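Local coordinates for protein sulfoquinovosidase (Escherichia coli, PDB 5AEG) that hydrolyses sulfoquinovosyl diacylglycerides, the plant sulfolipids, and simple sulfoquinovosides such as sulfoquinovosyl glycerol to release sulfoquinovose, at residues 192-204 against 216-230. Residues are numbered along the deposited sequence; the frame is centred on the assembly and turned at random.
Sequences KYYCHVDNSCYMN and ALWEDKATLRFECAD
Tyr202 CD1 lies over one face of the Trp218 indole, 3.2 Å from Trp218 CE2, with the planes inclined at 36°. Tyr194 has the backbone N of Glu227 above the centre of one face, while its OH gives a 2.6 Å hydrogen bond to Glu227 OE1 on the anti lone pair. With CG between the backbone N and carbonyl carbon (chi1 70°), the phenol lies alongside the glutamate. Tyr193 CD1 comes to the edge of Phe226, and Cys195 SG lies obliquely above that ring, 4.1 Å from its centroid. Arg225 NH2 makes a salt bridge to the syn lone pair of Asp198 OD2 at 2.8 Å, near the guanidinium plane.

Where the first ladder ends, the Asn199 side chain bridges to the backbone of 221-223 and to a carboxylate: ND2 donates to Lys221 O (2.8 Å) and to Glu219 OE1 from above the carboxylate plane, and OD1 weakly accepts Thr223 N. The register shifts by one between the Val197-Leu224 and Met203-Leu217 pairs, with loops on both segments between the two antiparallel ladders. These pairings are consistent with the beta-sandwich of the GH31 N-terminal galactose mutarotase-like domain.

Arg102 forms a salt bridge with Glu227 OE1, and Arg116 makes a cation-pi contact with Trp218. Helix 232-243 packs against Tyr194 and Glu227, strand 103-109 touches Arg225 and Phe226, and strand 116-122 meets Leu217, Leu224 and Phe226.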
ATOM      1  N   LYS A 192       2.776 -20.767  -9.216  1.00 24.57           N
ATOM      2  CA  LYS A 192       1.907 -20.041 -10.080  1.00 22.77           C
ATOM      3  C   LYS A 192       0.419 -20.156  -9.712  1.00 23.96           C
ATOM      4  O   LYS A 192      -0.454 -20.583 -10.514  1.00 26.82           O
ATOM      5  CB  LYS A 192       2.197 -20.358 -11.569  1.00 27.24           C
ATOM      6  CG  LYS A 192       3.487 -19.732 -12.042  1.00 27.03           C
ATOM      7  CD  LYS A 192       3.731 -19.998 -13.533  1.00 30.39           C
ATOM      8  CE  LYS A 192       5.025 -19.364 -14.001  1.00 34.61           C
ATOM      9  NZ  LYS A 192       5.157 -19.631 -15.467  1.00 32.87           N
ATOM     10  N   TYR A 193       0.128 -19.830  -8.448  1.00 21.81           N
ATOM     11  CA  TYR A 193      -1.216 -19.676  -7.999  1.00 21.55           C
ATOM     12  C   TYR A 193      -1.218 -18.477  -7.062  1.00 22.91           C
ATOM     13  O   TYR A 193      -0.155 -18.090  -6.563  1.00 22.27           O
ATOM     14  CB  TYR A 193      -1.733 -20.894  -7.273  1.00 22.80           C
ATOM     15  CG  TYR A 193      -1.100 -21.226  -5.938  1.00 20.62           C
ATOM     16  CD1 TYR A 193      -1.528 -20.590  -4.762  1.00 22.09           C
ATOM     17  CD2 TYR A 193      -0.113 -22.184  -5.813  1.00 21.14           C
ATOM     18  CE1 TYR A 193      -0.955 -20.917  -3.524  1.00 23.56           C
ATOM     19  CE2 TYR A 193       0.420 -22.547  -4.574  1.00 23.38           C
ATOM     20  CZ  TYR A 193      -0.026 -21.853  -3.411  1.00 25.06           C
ATOM     21  OH  TYR A 193       0.555 -22.127  -2.152  1.00 24.00           O
ATOM     22  N   TYR A 194      -2.395 -17.997  -6.793  1.00 23.47           N
ATOM     23  CA  TYR A 194      -2.584 -17.035  -5.686  1.00 20.95           C
ATOM     24  C   TYR A 194      -3.519 -17.647  -4.727  1.00 25.18           C
ATOM     25  O   TYR A 194      -4.385 -18.476  -5.114  1.00 24.88           O
ATOM     26  CB  TYR A 194      -3.192 -15.712  -6.191  1.00 19.17           C
ATOM     27  CG  TYR A 194      -4.670 -15.654  -6.683  1.00 22.19           C
ATOM     28  CD1 TYR A 194      -5.741 -15.753  -5.802  1.00 27.91           C
ATOM     29  CD2 TYR A 194      -4.990 -15.453  -8.029  1.00 23.23           C
ATOM     30  CE1 TYR A 194      -7.056 -15.730  -6.266  1.00 31.15           C
ATOM     31  CE2 TYR A 194      -6.321 -15.417  -8.478  1.00 25.82           C
ATOM     32  CZ  TYR A 194      -7.346 -15.592  -7.594  1.00 28.15           C
ATOM     33  OH  TYR A 194      -8.694 -15.561  -7.944  1.00 30.32           O
ATOM     34  N   CYS A 195      -3.367 -17.248  -3.461  1.00 22.59           N
ATOM     35  CA  CYS A 195      -4.344 -17.585  -2.416  1.00 22.01           C
ATOM     36  C   CYS A 195      -4.903 -16.320  -1.779  1.00 23.99           C
ATOM     37  O   CYS A 195      -4.114 -15.461  -1.369  1.00 21.86           O
ATOM     38  CB  CYS A 195      -3.627 -18.411  -1.390  1.00 20.79           C
ATOM     39  SG  CYS A 195      -4.578 -18.721   0.106  1.00 24.51           S
ATOM     40  N   HIS A 196      -6.217 -16.166  -1.765  1.00 21.96           N
ATOM     41  CA  HIS A 196      -6.886 -15.010  -1.185  1.00 20.53           C
ATOM     42  C   HIS A 196      -7.844 -15.451  -0.064  1.00 24.73           C
ATOM     43  O   HIS A 196      -8.661 -16.371  -0.267  1.00 22.66           O
ATOM     44  CB  HIS A 196      -7.672 -14.244  -2.217  1.00 20.26           C
ATOM     45  CG  HIS A 196      -8.440 -13.104  -1.627  1.00 23.30           C
ATOM     46  ND1 HIS A 196      -7.814 -12.034  -1.026  1.00 23.16           N
ATOM     47  CD2 HIS A 196      -9.770 -12.910  -1.449  1.00 25.81           C
ATOM     48  CE1 HIS A 196      -8.723 -11.201  -0.559  1.00 25.07           C
ATOM     49  NE2 HIS A 196      -9.925 -11.721  -0.786  1.00 24.27           N
ATOM     50  N   VAL A 197      -7.750 -14.834   1.105  1.00 20.79           N
ATOM     51  CA  VAL A 197      -8.555 -15.228   2.286  1.00 22.39           C
ATOM     52  C   VAL A 197      -9.564 -14.094   2.551  1.00 25.07           C
ATOM     53  O   VAL A 197      -9.226 -12.886   2.619  1.00 22.48           O
ATOM     54  CB  VAL A 197      -7.715 -15.561   3.494  1.00 22.22           C
ATOM     55  CG1 VAL A 197      -8.553 -15.900   4.741  1.00 23.63           C
ATOM     56  CG2 VAL A 197      -6.716 -16.667   3.224  1.00 23.76           C
ATOM     57  N   ASP A 198     -10.824 -14.449   2.701  1.00 23.94           N
ATOM     58  CA  ASP A 198     -11.856 -13.420   2.819  1.00 25.99           C
ATOM     59  C   ASP A 198     -11.862 -12.761   4.172  1.00 27.85           C
ATOM     60  O   ASP A 198     -12.316 -11.628   4.317  1.00 31.73           O
ATOM     61  CB  ASP A 198     -13.280 -13.974   2.608  1.00 32.26           C
ATOM     62  CG  ASP A 198     -13.599 -14.242   1.182  1.00 33.88           C
ATOM     63  OD1 ASP A 198     -12.893 -13.818   0.235  1.00 35.02           O
ATOM     64  OD2 ASP A 198     -14.650 -14.864   0.982  1.00 41.01           O
ATOM     65  N   ASN A 199     -11.365 -13.400   5.166  1.00 24.59           N
ATOM     66  CA  ASN A 199     -11.550 -12.814   6.499  1.00 25.97           C
ATOM     67  C   ASN A 199     -10.834 -11.451   6.709  1.00 26.56           C
ATOM     68  O   ASN A 199      -9.858 -11.144   6.004  1.00 25.89           O
ATOM     69  CB  ASN A 199     -10.919 -13.772   7.465  1.00 25.18           C
ATOM     70  CG  ASN A 199     -11.526 -15.175   7.425  1.00 30.42           C
ATOM     71  OD1 ASN A 199     -11.599 -15.808   6.353  1.00 26.51           O
ATOM     72  ND2 ASN A 199     -11.882 -15.688   8.643  1.00 30.79           N
ATOM     73  N   SER A 200     -11.229 -10.706   7.729  1.00 23.47           N
ATOM     74  CA  SER A 200     -10.516  -9.468   8.143  1.00 24.52           C
ATOM     75  C   SER A 200     -10.041  -9.502   9.582  1.00 23.95           C
ATOM     76  O   SER A 200      -9.549  -8.523  10.113  1.00 24.65           O
ATOM     77  CB  SER A 200     -11.365  -8.242   7.839  1.00 25.73           C
ATOM     78  OG  SER A 200     -12.493  -8.257   8.690  1.00 26.27           O
ATOM     79  N   CYS A 201     -10.150 -10.643  10.246  1.00 21.55           N
ATOM     80  CA  CYS A 201      -9.560 -10.852  11.552  1.00 21.19           C
ATOM     81  C   CYS A 201      -8.051 -10.760  11.538  1.00 21.85           C
ATOM     82  O   CYS A 201      -7.459 -10.814  10.441  1.00 20.59           O
ATOM     83  CB  CYS A 201      -9.994 -12.229  12.125  1.00 22.03           C
ATOM     84  SG  CYS A 201      -9.507 -13.619  11.056  1.00 24.57           S
ATOM     85  N   TYR A 202      -7.407 -10.659  12.726  1.00 21.84           N
ATOM     86  CA  TYR A 202      -5.970 -10.878  12.840  1.00 19.79           C
ATOM     87  C   TYR A 202      -5.600 -12.170  12.152  1.00 22.35           C
ATOM     88  O   TYR A 202      -6.308 -13.186  12.347  1.00 21.28           O
ATOM     89  CB  TYR A 202      -5.543 -10.925  14.280  1.00 20.65           C
ATOM     90  CG  TYR A 202      -4.068 -11.164  14.444  1.00 19.11           C
ATOM     91  CD1 TYR A 202      -3.560 -12.437  14.462  1.00 19.84           C
ATOM     92  CD2 TYR A 202      -3.121 -10.075  14.455  1.00 21.14           C
ATOM     93  CE1 TYR A 202      -2.223 -12.685  14.613  1.00 19.95           C
ATOM     94  CE2 TYR A 202      -1.757 -10.338  14.598  1.00 22.04           C
ATOM     95  CZ  TYR A 202      -1.319 -11.628  14.670  1.00 22.72           C
ATOM     96  OH  TYR A 202       0.011 -11.858  14.854  1.00 23.67           O
ATOM     97  N   MET A 203      -4.520 -12.163  11.371  1.00 18.02           N
ATOM     98  CA  MET A 203      -3.967 -13.404  10.778  1.00 21.16           C
ATOM     99  C   MET A 203      -2.475 -13.297  10.823  1.00 21.07           C
ATOM    100  O   MET A 203      -1.948 -12.223  10.947  1.00 19.55           O
ATOM    101  CB  MET A 203      -4.462 -13.549   9.322  1.00 19.99           C
ATOM    102  CG  MET A 203      -5.928 -13.873   9.227  1.00 23.02           C
ATOM    103  SD  MET A 203      -6.472 -14.127   7.498  1.00 25.17           S
ATOM    104  CE  MET A 203      -7.361 -12.679   7.300  1.00 24.46           C
ATOM    105  N   ASN A 204      -1.796 -14.414  10.751  1.00 20.23           N
ATOM    106  CA  ASN A 204      -0.401 -14.506  10.674  1.00 20.10           C
ATOM    107  C   ASN A 204      -0.082 -15.540   9.597  1.00 21.51           C
ATOM    108  O   ASN A 204      -0.462 -16.716   9.733  1.00 21.74           O
ATOM    109  CB  ASN A 204       0.219 -14.958  11.999  1.00 21.97           C
ATOM    110  CG  ASN A 204       1.744 -14.924  11.954  1.00 29.62           C
ATOM    111  OD1 ASN A 204       2.340 -15.181  10.944  1.00 36.69           O
ATOM    112  ND2 ASN A 204       2.355 -14.652  13.050  1.00 34.17           N
ATOM    113  N   ALA A 216      -2.441 -18.789  10.188  1.00 19.97           N
ATOM    114  CA  ALA A 216      -3.128 -18.653  11.459  1.00 21.63           C
ATOM    115  C   ALA A 216      -4.194 -17.573  11.393  1.00 26.65           C
ATOM    116  O   ALA A 216      -3.921 -16.436  10.938  1.00 21.70           O
ATOM    117  CB  ALA A 216      -2.165 -18.411  12.572  1.00 23.92           C
ATOM    118  N   LEU A 217      -5.426 -17.930  11.796  1.00 21.26           N
ATOM    119  CA  LEU A 217      -6.518 -16.993  11.834  1.00 23.11           C
ATOM    120  C   LEU A 217      -7.108 -16.890  13.251  1.00 24.36           C
ATOM    121  O   LEU A 217      -7.263 -17.910  13.958  1.00 24.48           O
ATOM    122  CB  LEU A 217      -7.674 -17.353  10.880  1.00 26.88           C
ATOM    123  CG  LEU A 217      -7.425 -17.472   9.403  1.00 29.85           C
ATOM    124  CD1 LEU A 217      -6.993 -18.845   9.065  1.00 30.34           C
ATOM    125  CD2 LEU A 217      -8.687 -17.112   8.663  1.00 31.11           C
ATOM    126  N   TRP A 218      -7.474 -15.673  13.644  1.00 20.19           N
ATOM    127  CA  TRP A 218      -8.182 -15.448  14.907  1.00 23.20           C
ATOM    128  C   TRP A 218      -9.660 -15.378  14.628  1.00 21.09           C
ATOM    129  O   TRP A 218     -10.316 -14.338  14.802  1.00 22.93           O
ATOM    130  CB  TRP A 218      -7.690 -14.194  15.596  1.00 23.79           C
ATOM    131  CG  TRP A 218      -6.323 -14.368  16.118  1.00 23.68           C
ATOM    132  CD1 TRP A 218      -5.471 -15.362  15.810  1.00 25.06           C
ATOM    133  CD2 TRP A 218      -5.582 -13.442  16.947  1.00 22.90           C
ATOM    134  NE1 TRP A 218      -4.298 -15.209  16.491  1.00 24.79           N
ATOM    135  CE2 TRP A 218      -4.327 -14.001  17.156  1.00 26.71           C
ATOM    136  CE3 TRP A 218      -5.900 -12.237  17.583  1.00 25.33           C
ATOM    137  CZ2 TRP A 218      -3.361 -13.394  17.974  1.00 28.86           C
ATOM    138  CZ3 TRP A 218      -4.926 -11.611  18.382  1.00 26.92           C
ATOM    139  CH2 TRP A 218      -3.691 -12.199  18.579  1.00 26.67           C
ATOM    140  N   GLU A 219     -10.210 -16.471  14.137  1.00 23.93           N
ATOM    141  CA  GLU A 219     -11.637 -16.566  13.896  1.00 22.57           C
ATOM    142  C   GLU A 219     -12.002 -18.069  13.908  1.00 23.31           C
ATOM    143  O   GLU A 219     -11.128 -18.927  13.895  1.00 21.67           O
ATOM    144  CB  GLU A 219     -12.057 -15.931  12.580  1.00 25.07           C
ATOM    145  CG  GLU A 219     -13.463 -15.369  12.580  1.00 28.22           C
ATOM    146  CD  GLU A 219     -13.759 -14.367  11.496  1.00 33.78           C
ATOM    147  OE1 GLU A 219     -12.841 -13.808  10.805  1.00 31.64           O
ATOM    148  OE2 GLU A 219     -14.970 -14.119  11.320  1.00 33.07           O
ATOM    149  N   ASP A 220     -13.295 -18.327  14.058  1.00 23.09           N
ATOM    150  CA  ASP A 220     -13.860 -19.662  14.016  1.00 24.67           C
ATOM    151  C   ASP A 220     -14.239 -20.152  12.679  1.00 28.13           C
ATOM    152  O   ASP A 220     -14.688 -21.320  12.547  1.00 24.32           O
ATOM    153  CB  ASP A 220     -15.136 -19.638  14.903  1.00 25.77           C
ATOM    154  CG  ASP A 220     -16.219 -18.741  14.302  1.00 33.10           C
ATOM    155  OD1 ASP A 220     -16.011 -17.517  14.230  1.00 32.10           O
ATOM    156  OD2 ASP A 220     -17.215 -19.243  13.768  1.00 34.39           O
ATOM    157  N   LYS A 221     -14.051 -19.339  11.628  1.00 28.19           N
ATOM    158  CA  LYS A 221     -14.330 -19.767  10.284  1.00 27.32           C
ATOM    159  C   LYS A 221     -13.308 -19.148   9.361  1.00 30.96           C
ATOM    160  O   LYS A 221     -12.674 -18.136   9.704  1.00 28.25           O
ATOM    161  CB  LYS A 221     -15.727 -19.322   9.887  1.00 33.96           C
ATOM    162  CG  LYS A 221     -15.936 -17.820   9.630  1.00 39.09           C
ATOM    163  CD  LYS A 221     -17.407 -17.367   9.713  1.00 53.21           C
ATOM    164  CE  LYS A 221     -17.869 -16.446   8.583  1.00 60.66           C
ATOM    165  NZ  LYS A 221     -17.193 -15.119   8.439  1.00 74.11           N
ATOM    166  N   ALA A 222     -13.126 -19.755   8.207  1.00 27.85           N
ATOM    167  CA  ALA A 222     -12.246 -19.181   7.178  1.00 30.07           C
ATOM    168  C   ALA A 222     -12.705 -19.538   5.799  1.00 31.58           C
ATOM    169  O   ALA A 222     -13.147 -20.672   5.561  1.00 30.00           O
ATOM    170  CB  ALA A 222     -10.869 -19.688   7.403  1.00 25.21           C
ATOM    171  N   THR A 223     -12.547 -18.609   4.868  1.00 29.62           N
ATOM    172  CA  THR A 223     -12.808 -18.871   3.465  1.00 26.98           C
ATOM    173  C   THR A 223     -11.588 -18.467   2.651  1.00 27.53           C
ATOM    174  O   THR A 223     -11.186 -17.278   2.724  1.00 24.29           O
ATOM    175  CB  THR A 223     -13.968 -18.020   3.002  1.00 28.77           C
ATOM    176  OG1 THR A 223     -15.150 -18.388   3.759  1.00 36.48           O
ATOM    177  CG2 THR A 223     -14.200 -18.242   1.540  1.00 31.87           C
ATOM    178  N   LEU A 224     -11.035 -19.421   1.915  1.00 24.72           N
ATOM    179  CA  LEU A 224      -9.845 -19.212   1.088  1.00 23.66           C
ATOM    180  C   LEU A 224     -10.170 -19.543  -0.377  1.00 27.59           C
ATOM    181  O   LEU A 224     -10.841 -20.533  -0.652  1.00 23.91           O
ATOM    182  CB  LEU A 224      -8.719 -20.149   1.521  1.00 22.95           C
ATOM    183  CG  LEU A 224      -8.316 -20.155   2.981  1.00 26.05           C
ATOM    184  CD1 LEU A 224      -9.216 -21.100   3.803  1.00 28.85           C
ATOM    185  CD2 LEU A 224      -6.842 -20.507   3.132  1.00 27.52           C
ATOM    186  N   ARG A 225      -9.641 -18.775  -1.304  1.00 23.96           N
ATOM    187  CA  ARG A 225      -9.868 -19.012  -2.738  1.00 27.78           C
ATOM    188  C   ARG A 225      -8.542 -19.067  -3.408  1.00 27.86           C
ATOM    189  O   ARG A 225      -7.645 -18.296  -3.056  1.00 25.84           O
ATOM    190  CB  ARG A 225     -10.584 -17.846  -3.356  1.00 31.55           C
ATOM    191  CG  ARG A 225     -12.095 -17.820  -3.157  1.00 40.78           C
ATOM    192  CD  ARG A 225     -12.591 -16.392  -3.473  1.00 39.37           C
ATOM    193  NE  ARG A 225     -13.531 -15.962  -2.468  1.00 48.63           N
ATOM    194  CZ  ARG A 225     -14.775 -16.387  -2.431  1.00 48.68           C
ATOM    195  NH1 ARG A 225     -15.216 -17.187  -3.387  1.00 51.59           N
ATOM    196  NH2 ARG A 225     -15.564 -16.005  -1.462  1.00 46.93           N
ATOM    197  N   PHE A 226      -8.408 -19.955  -4.399  1.00 27.20           N
ATOM    198  CA  PHE A 226      -7.154 -20.117  -5.161  1.00 23.45           C
ATOM    199  C   PHE A 226      -7.454 -20.125  -6.654  1.00 28.39           C
ATOM    200  O   PHE A 226      -8.572 -20.595  -7.114  1.00 30.78           O
ATOM    201  CB  PHE A 226      -6.418 -21.402  -4.864  1.00 26.45           C
ATOM    202  CG  PHE A 226      -6.112 -21.665  -3.437  1.00 22.63           C
ATOM    203  CD1 PHE A 226      -7.121 -21.956  -2.533  1.00 24.36           C
ATOM    204  CD2 PHE A 226      -4.797 -21.693  -2.996  1.00 23.55           C
ATOM    205  CE1 PHE A 226      -6.831 -22.253  -1.242  1.00 26.38           C
ATOM    206  CE2 PHE A 226      -4.491 -22.003  -1.698  1.00 24.97           C
ATOM    207  CZ  PHE A 226      -5.530 -22.279  -0.805  1.00 27.73           C
ATOM    208  N   GLU A 227      -6.547 -19.549  -7.445  1.00 28.11           N
ATOM    209  CA  GLU A 227      -6.566 -19.780  -8.909  1.00 27.05           C
ATOM    210  C   GLU A 227      -5.159 -19.949  -9.326  1.00 29.35           C
ATOM    211  O   GLU A 227      -4.255 -19.359  -8.732  1.00 25.56           O
ATOM    212  CB  GLU A 227      -7.107 -18.660  -9.720  1.00 34.12           C
ATOM    213  CG  GLU A 227      -8.552 -18.601  -9.943  1.00 35.40           C
ATOM    214  CD  GLU A 227      -8.967 -17.481 -10.883  1.00 36.16           C
ATOM    215  OE1 GLU A 227      -9.073 -16.320 -10.405  1.00 32.45           O
ATOM    216  OE2 GLU A 227      -9.329 -17.785 -12.053  1.00 32.62           O
ATOM    217  N   CYS A 228      -4.958 -20.697 -10.419  1.00 25.97           N
ATOM    218  CA  CYS A 228      -3.664 -20.895 -11.028  1.00 25.08           C
ATOM    219  C   CYS A 228      -3.630 -20.200 -12.396  1.00 26.08           C
ATOM    220  O   CYS A 228      -4.656 -19.754 -12.927  1.00 28.68           O
ATOM    221  CB  CYS A 228      -3.368 -22.379 -11.264  1.00 31.04           C
ATOM    222  SG  CYS A 228      -3.391 -23.418  -9.807  1.00 32.32           S
ATOM    223  N   ALA A 229      -2.412 -20.068 -12.916  1.00 27.11           N
ATOM    224  CA  ALA A 229      -2.218 -19.589 -14.265  1.00 26.91           C
ATOM    225  C   ALA A 229      -0.876 -20.018 -14.808  1.00 24.60           C
ATOM    226  O   ALA A 229       0.002 -20.487 -14.081  1.00 26.61           O
ATOM    227  CB  ALA A 229      -2.482 -18.056 -14.368  1.00 27.59           C
ATOM    228  N   ASP A 230      -0.750 -19.901 -16.127  1.00 26.03           N
ATOM    229  CA  ASP A 230       0.426 -20.280 -16.876  1.00 28.04           C
ATOM    230  C   ASP A 230       1.543 -19.296 -16.805  1.00 26.74           C
ATOM    231  O   ASP A 230       2.745 -19.720 -16.844  1.00 27.62           O
ATOM    232  CB  ASP A 230       0.080 -20.486 -18.375  1.00 33.55           C
ATOM    233  CG  ASP A 230      -0.687 -21.812 -18.600  1.00 44.74           C
ATOM    234  OD1 ASP A 230      -0.619 -22.699 -17.670  1.00 46.66           O
ATOM    235  OD2 ASP A 230      -1.367 -21.926 -19.651  1.00 56.25           O
TER
HETATM  236  O   HOH W   1     -13.369 -11.844   9.148  1.00 29.36           O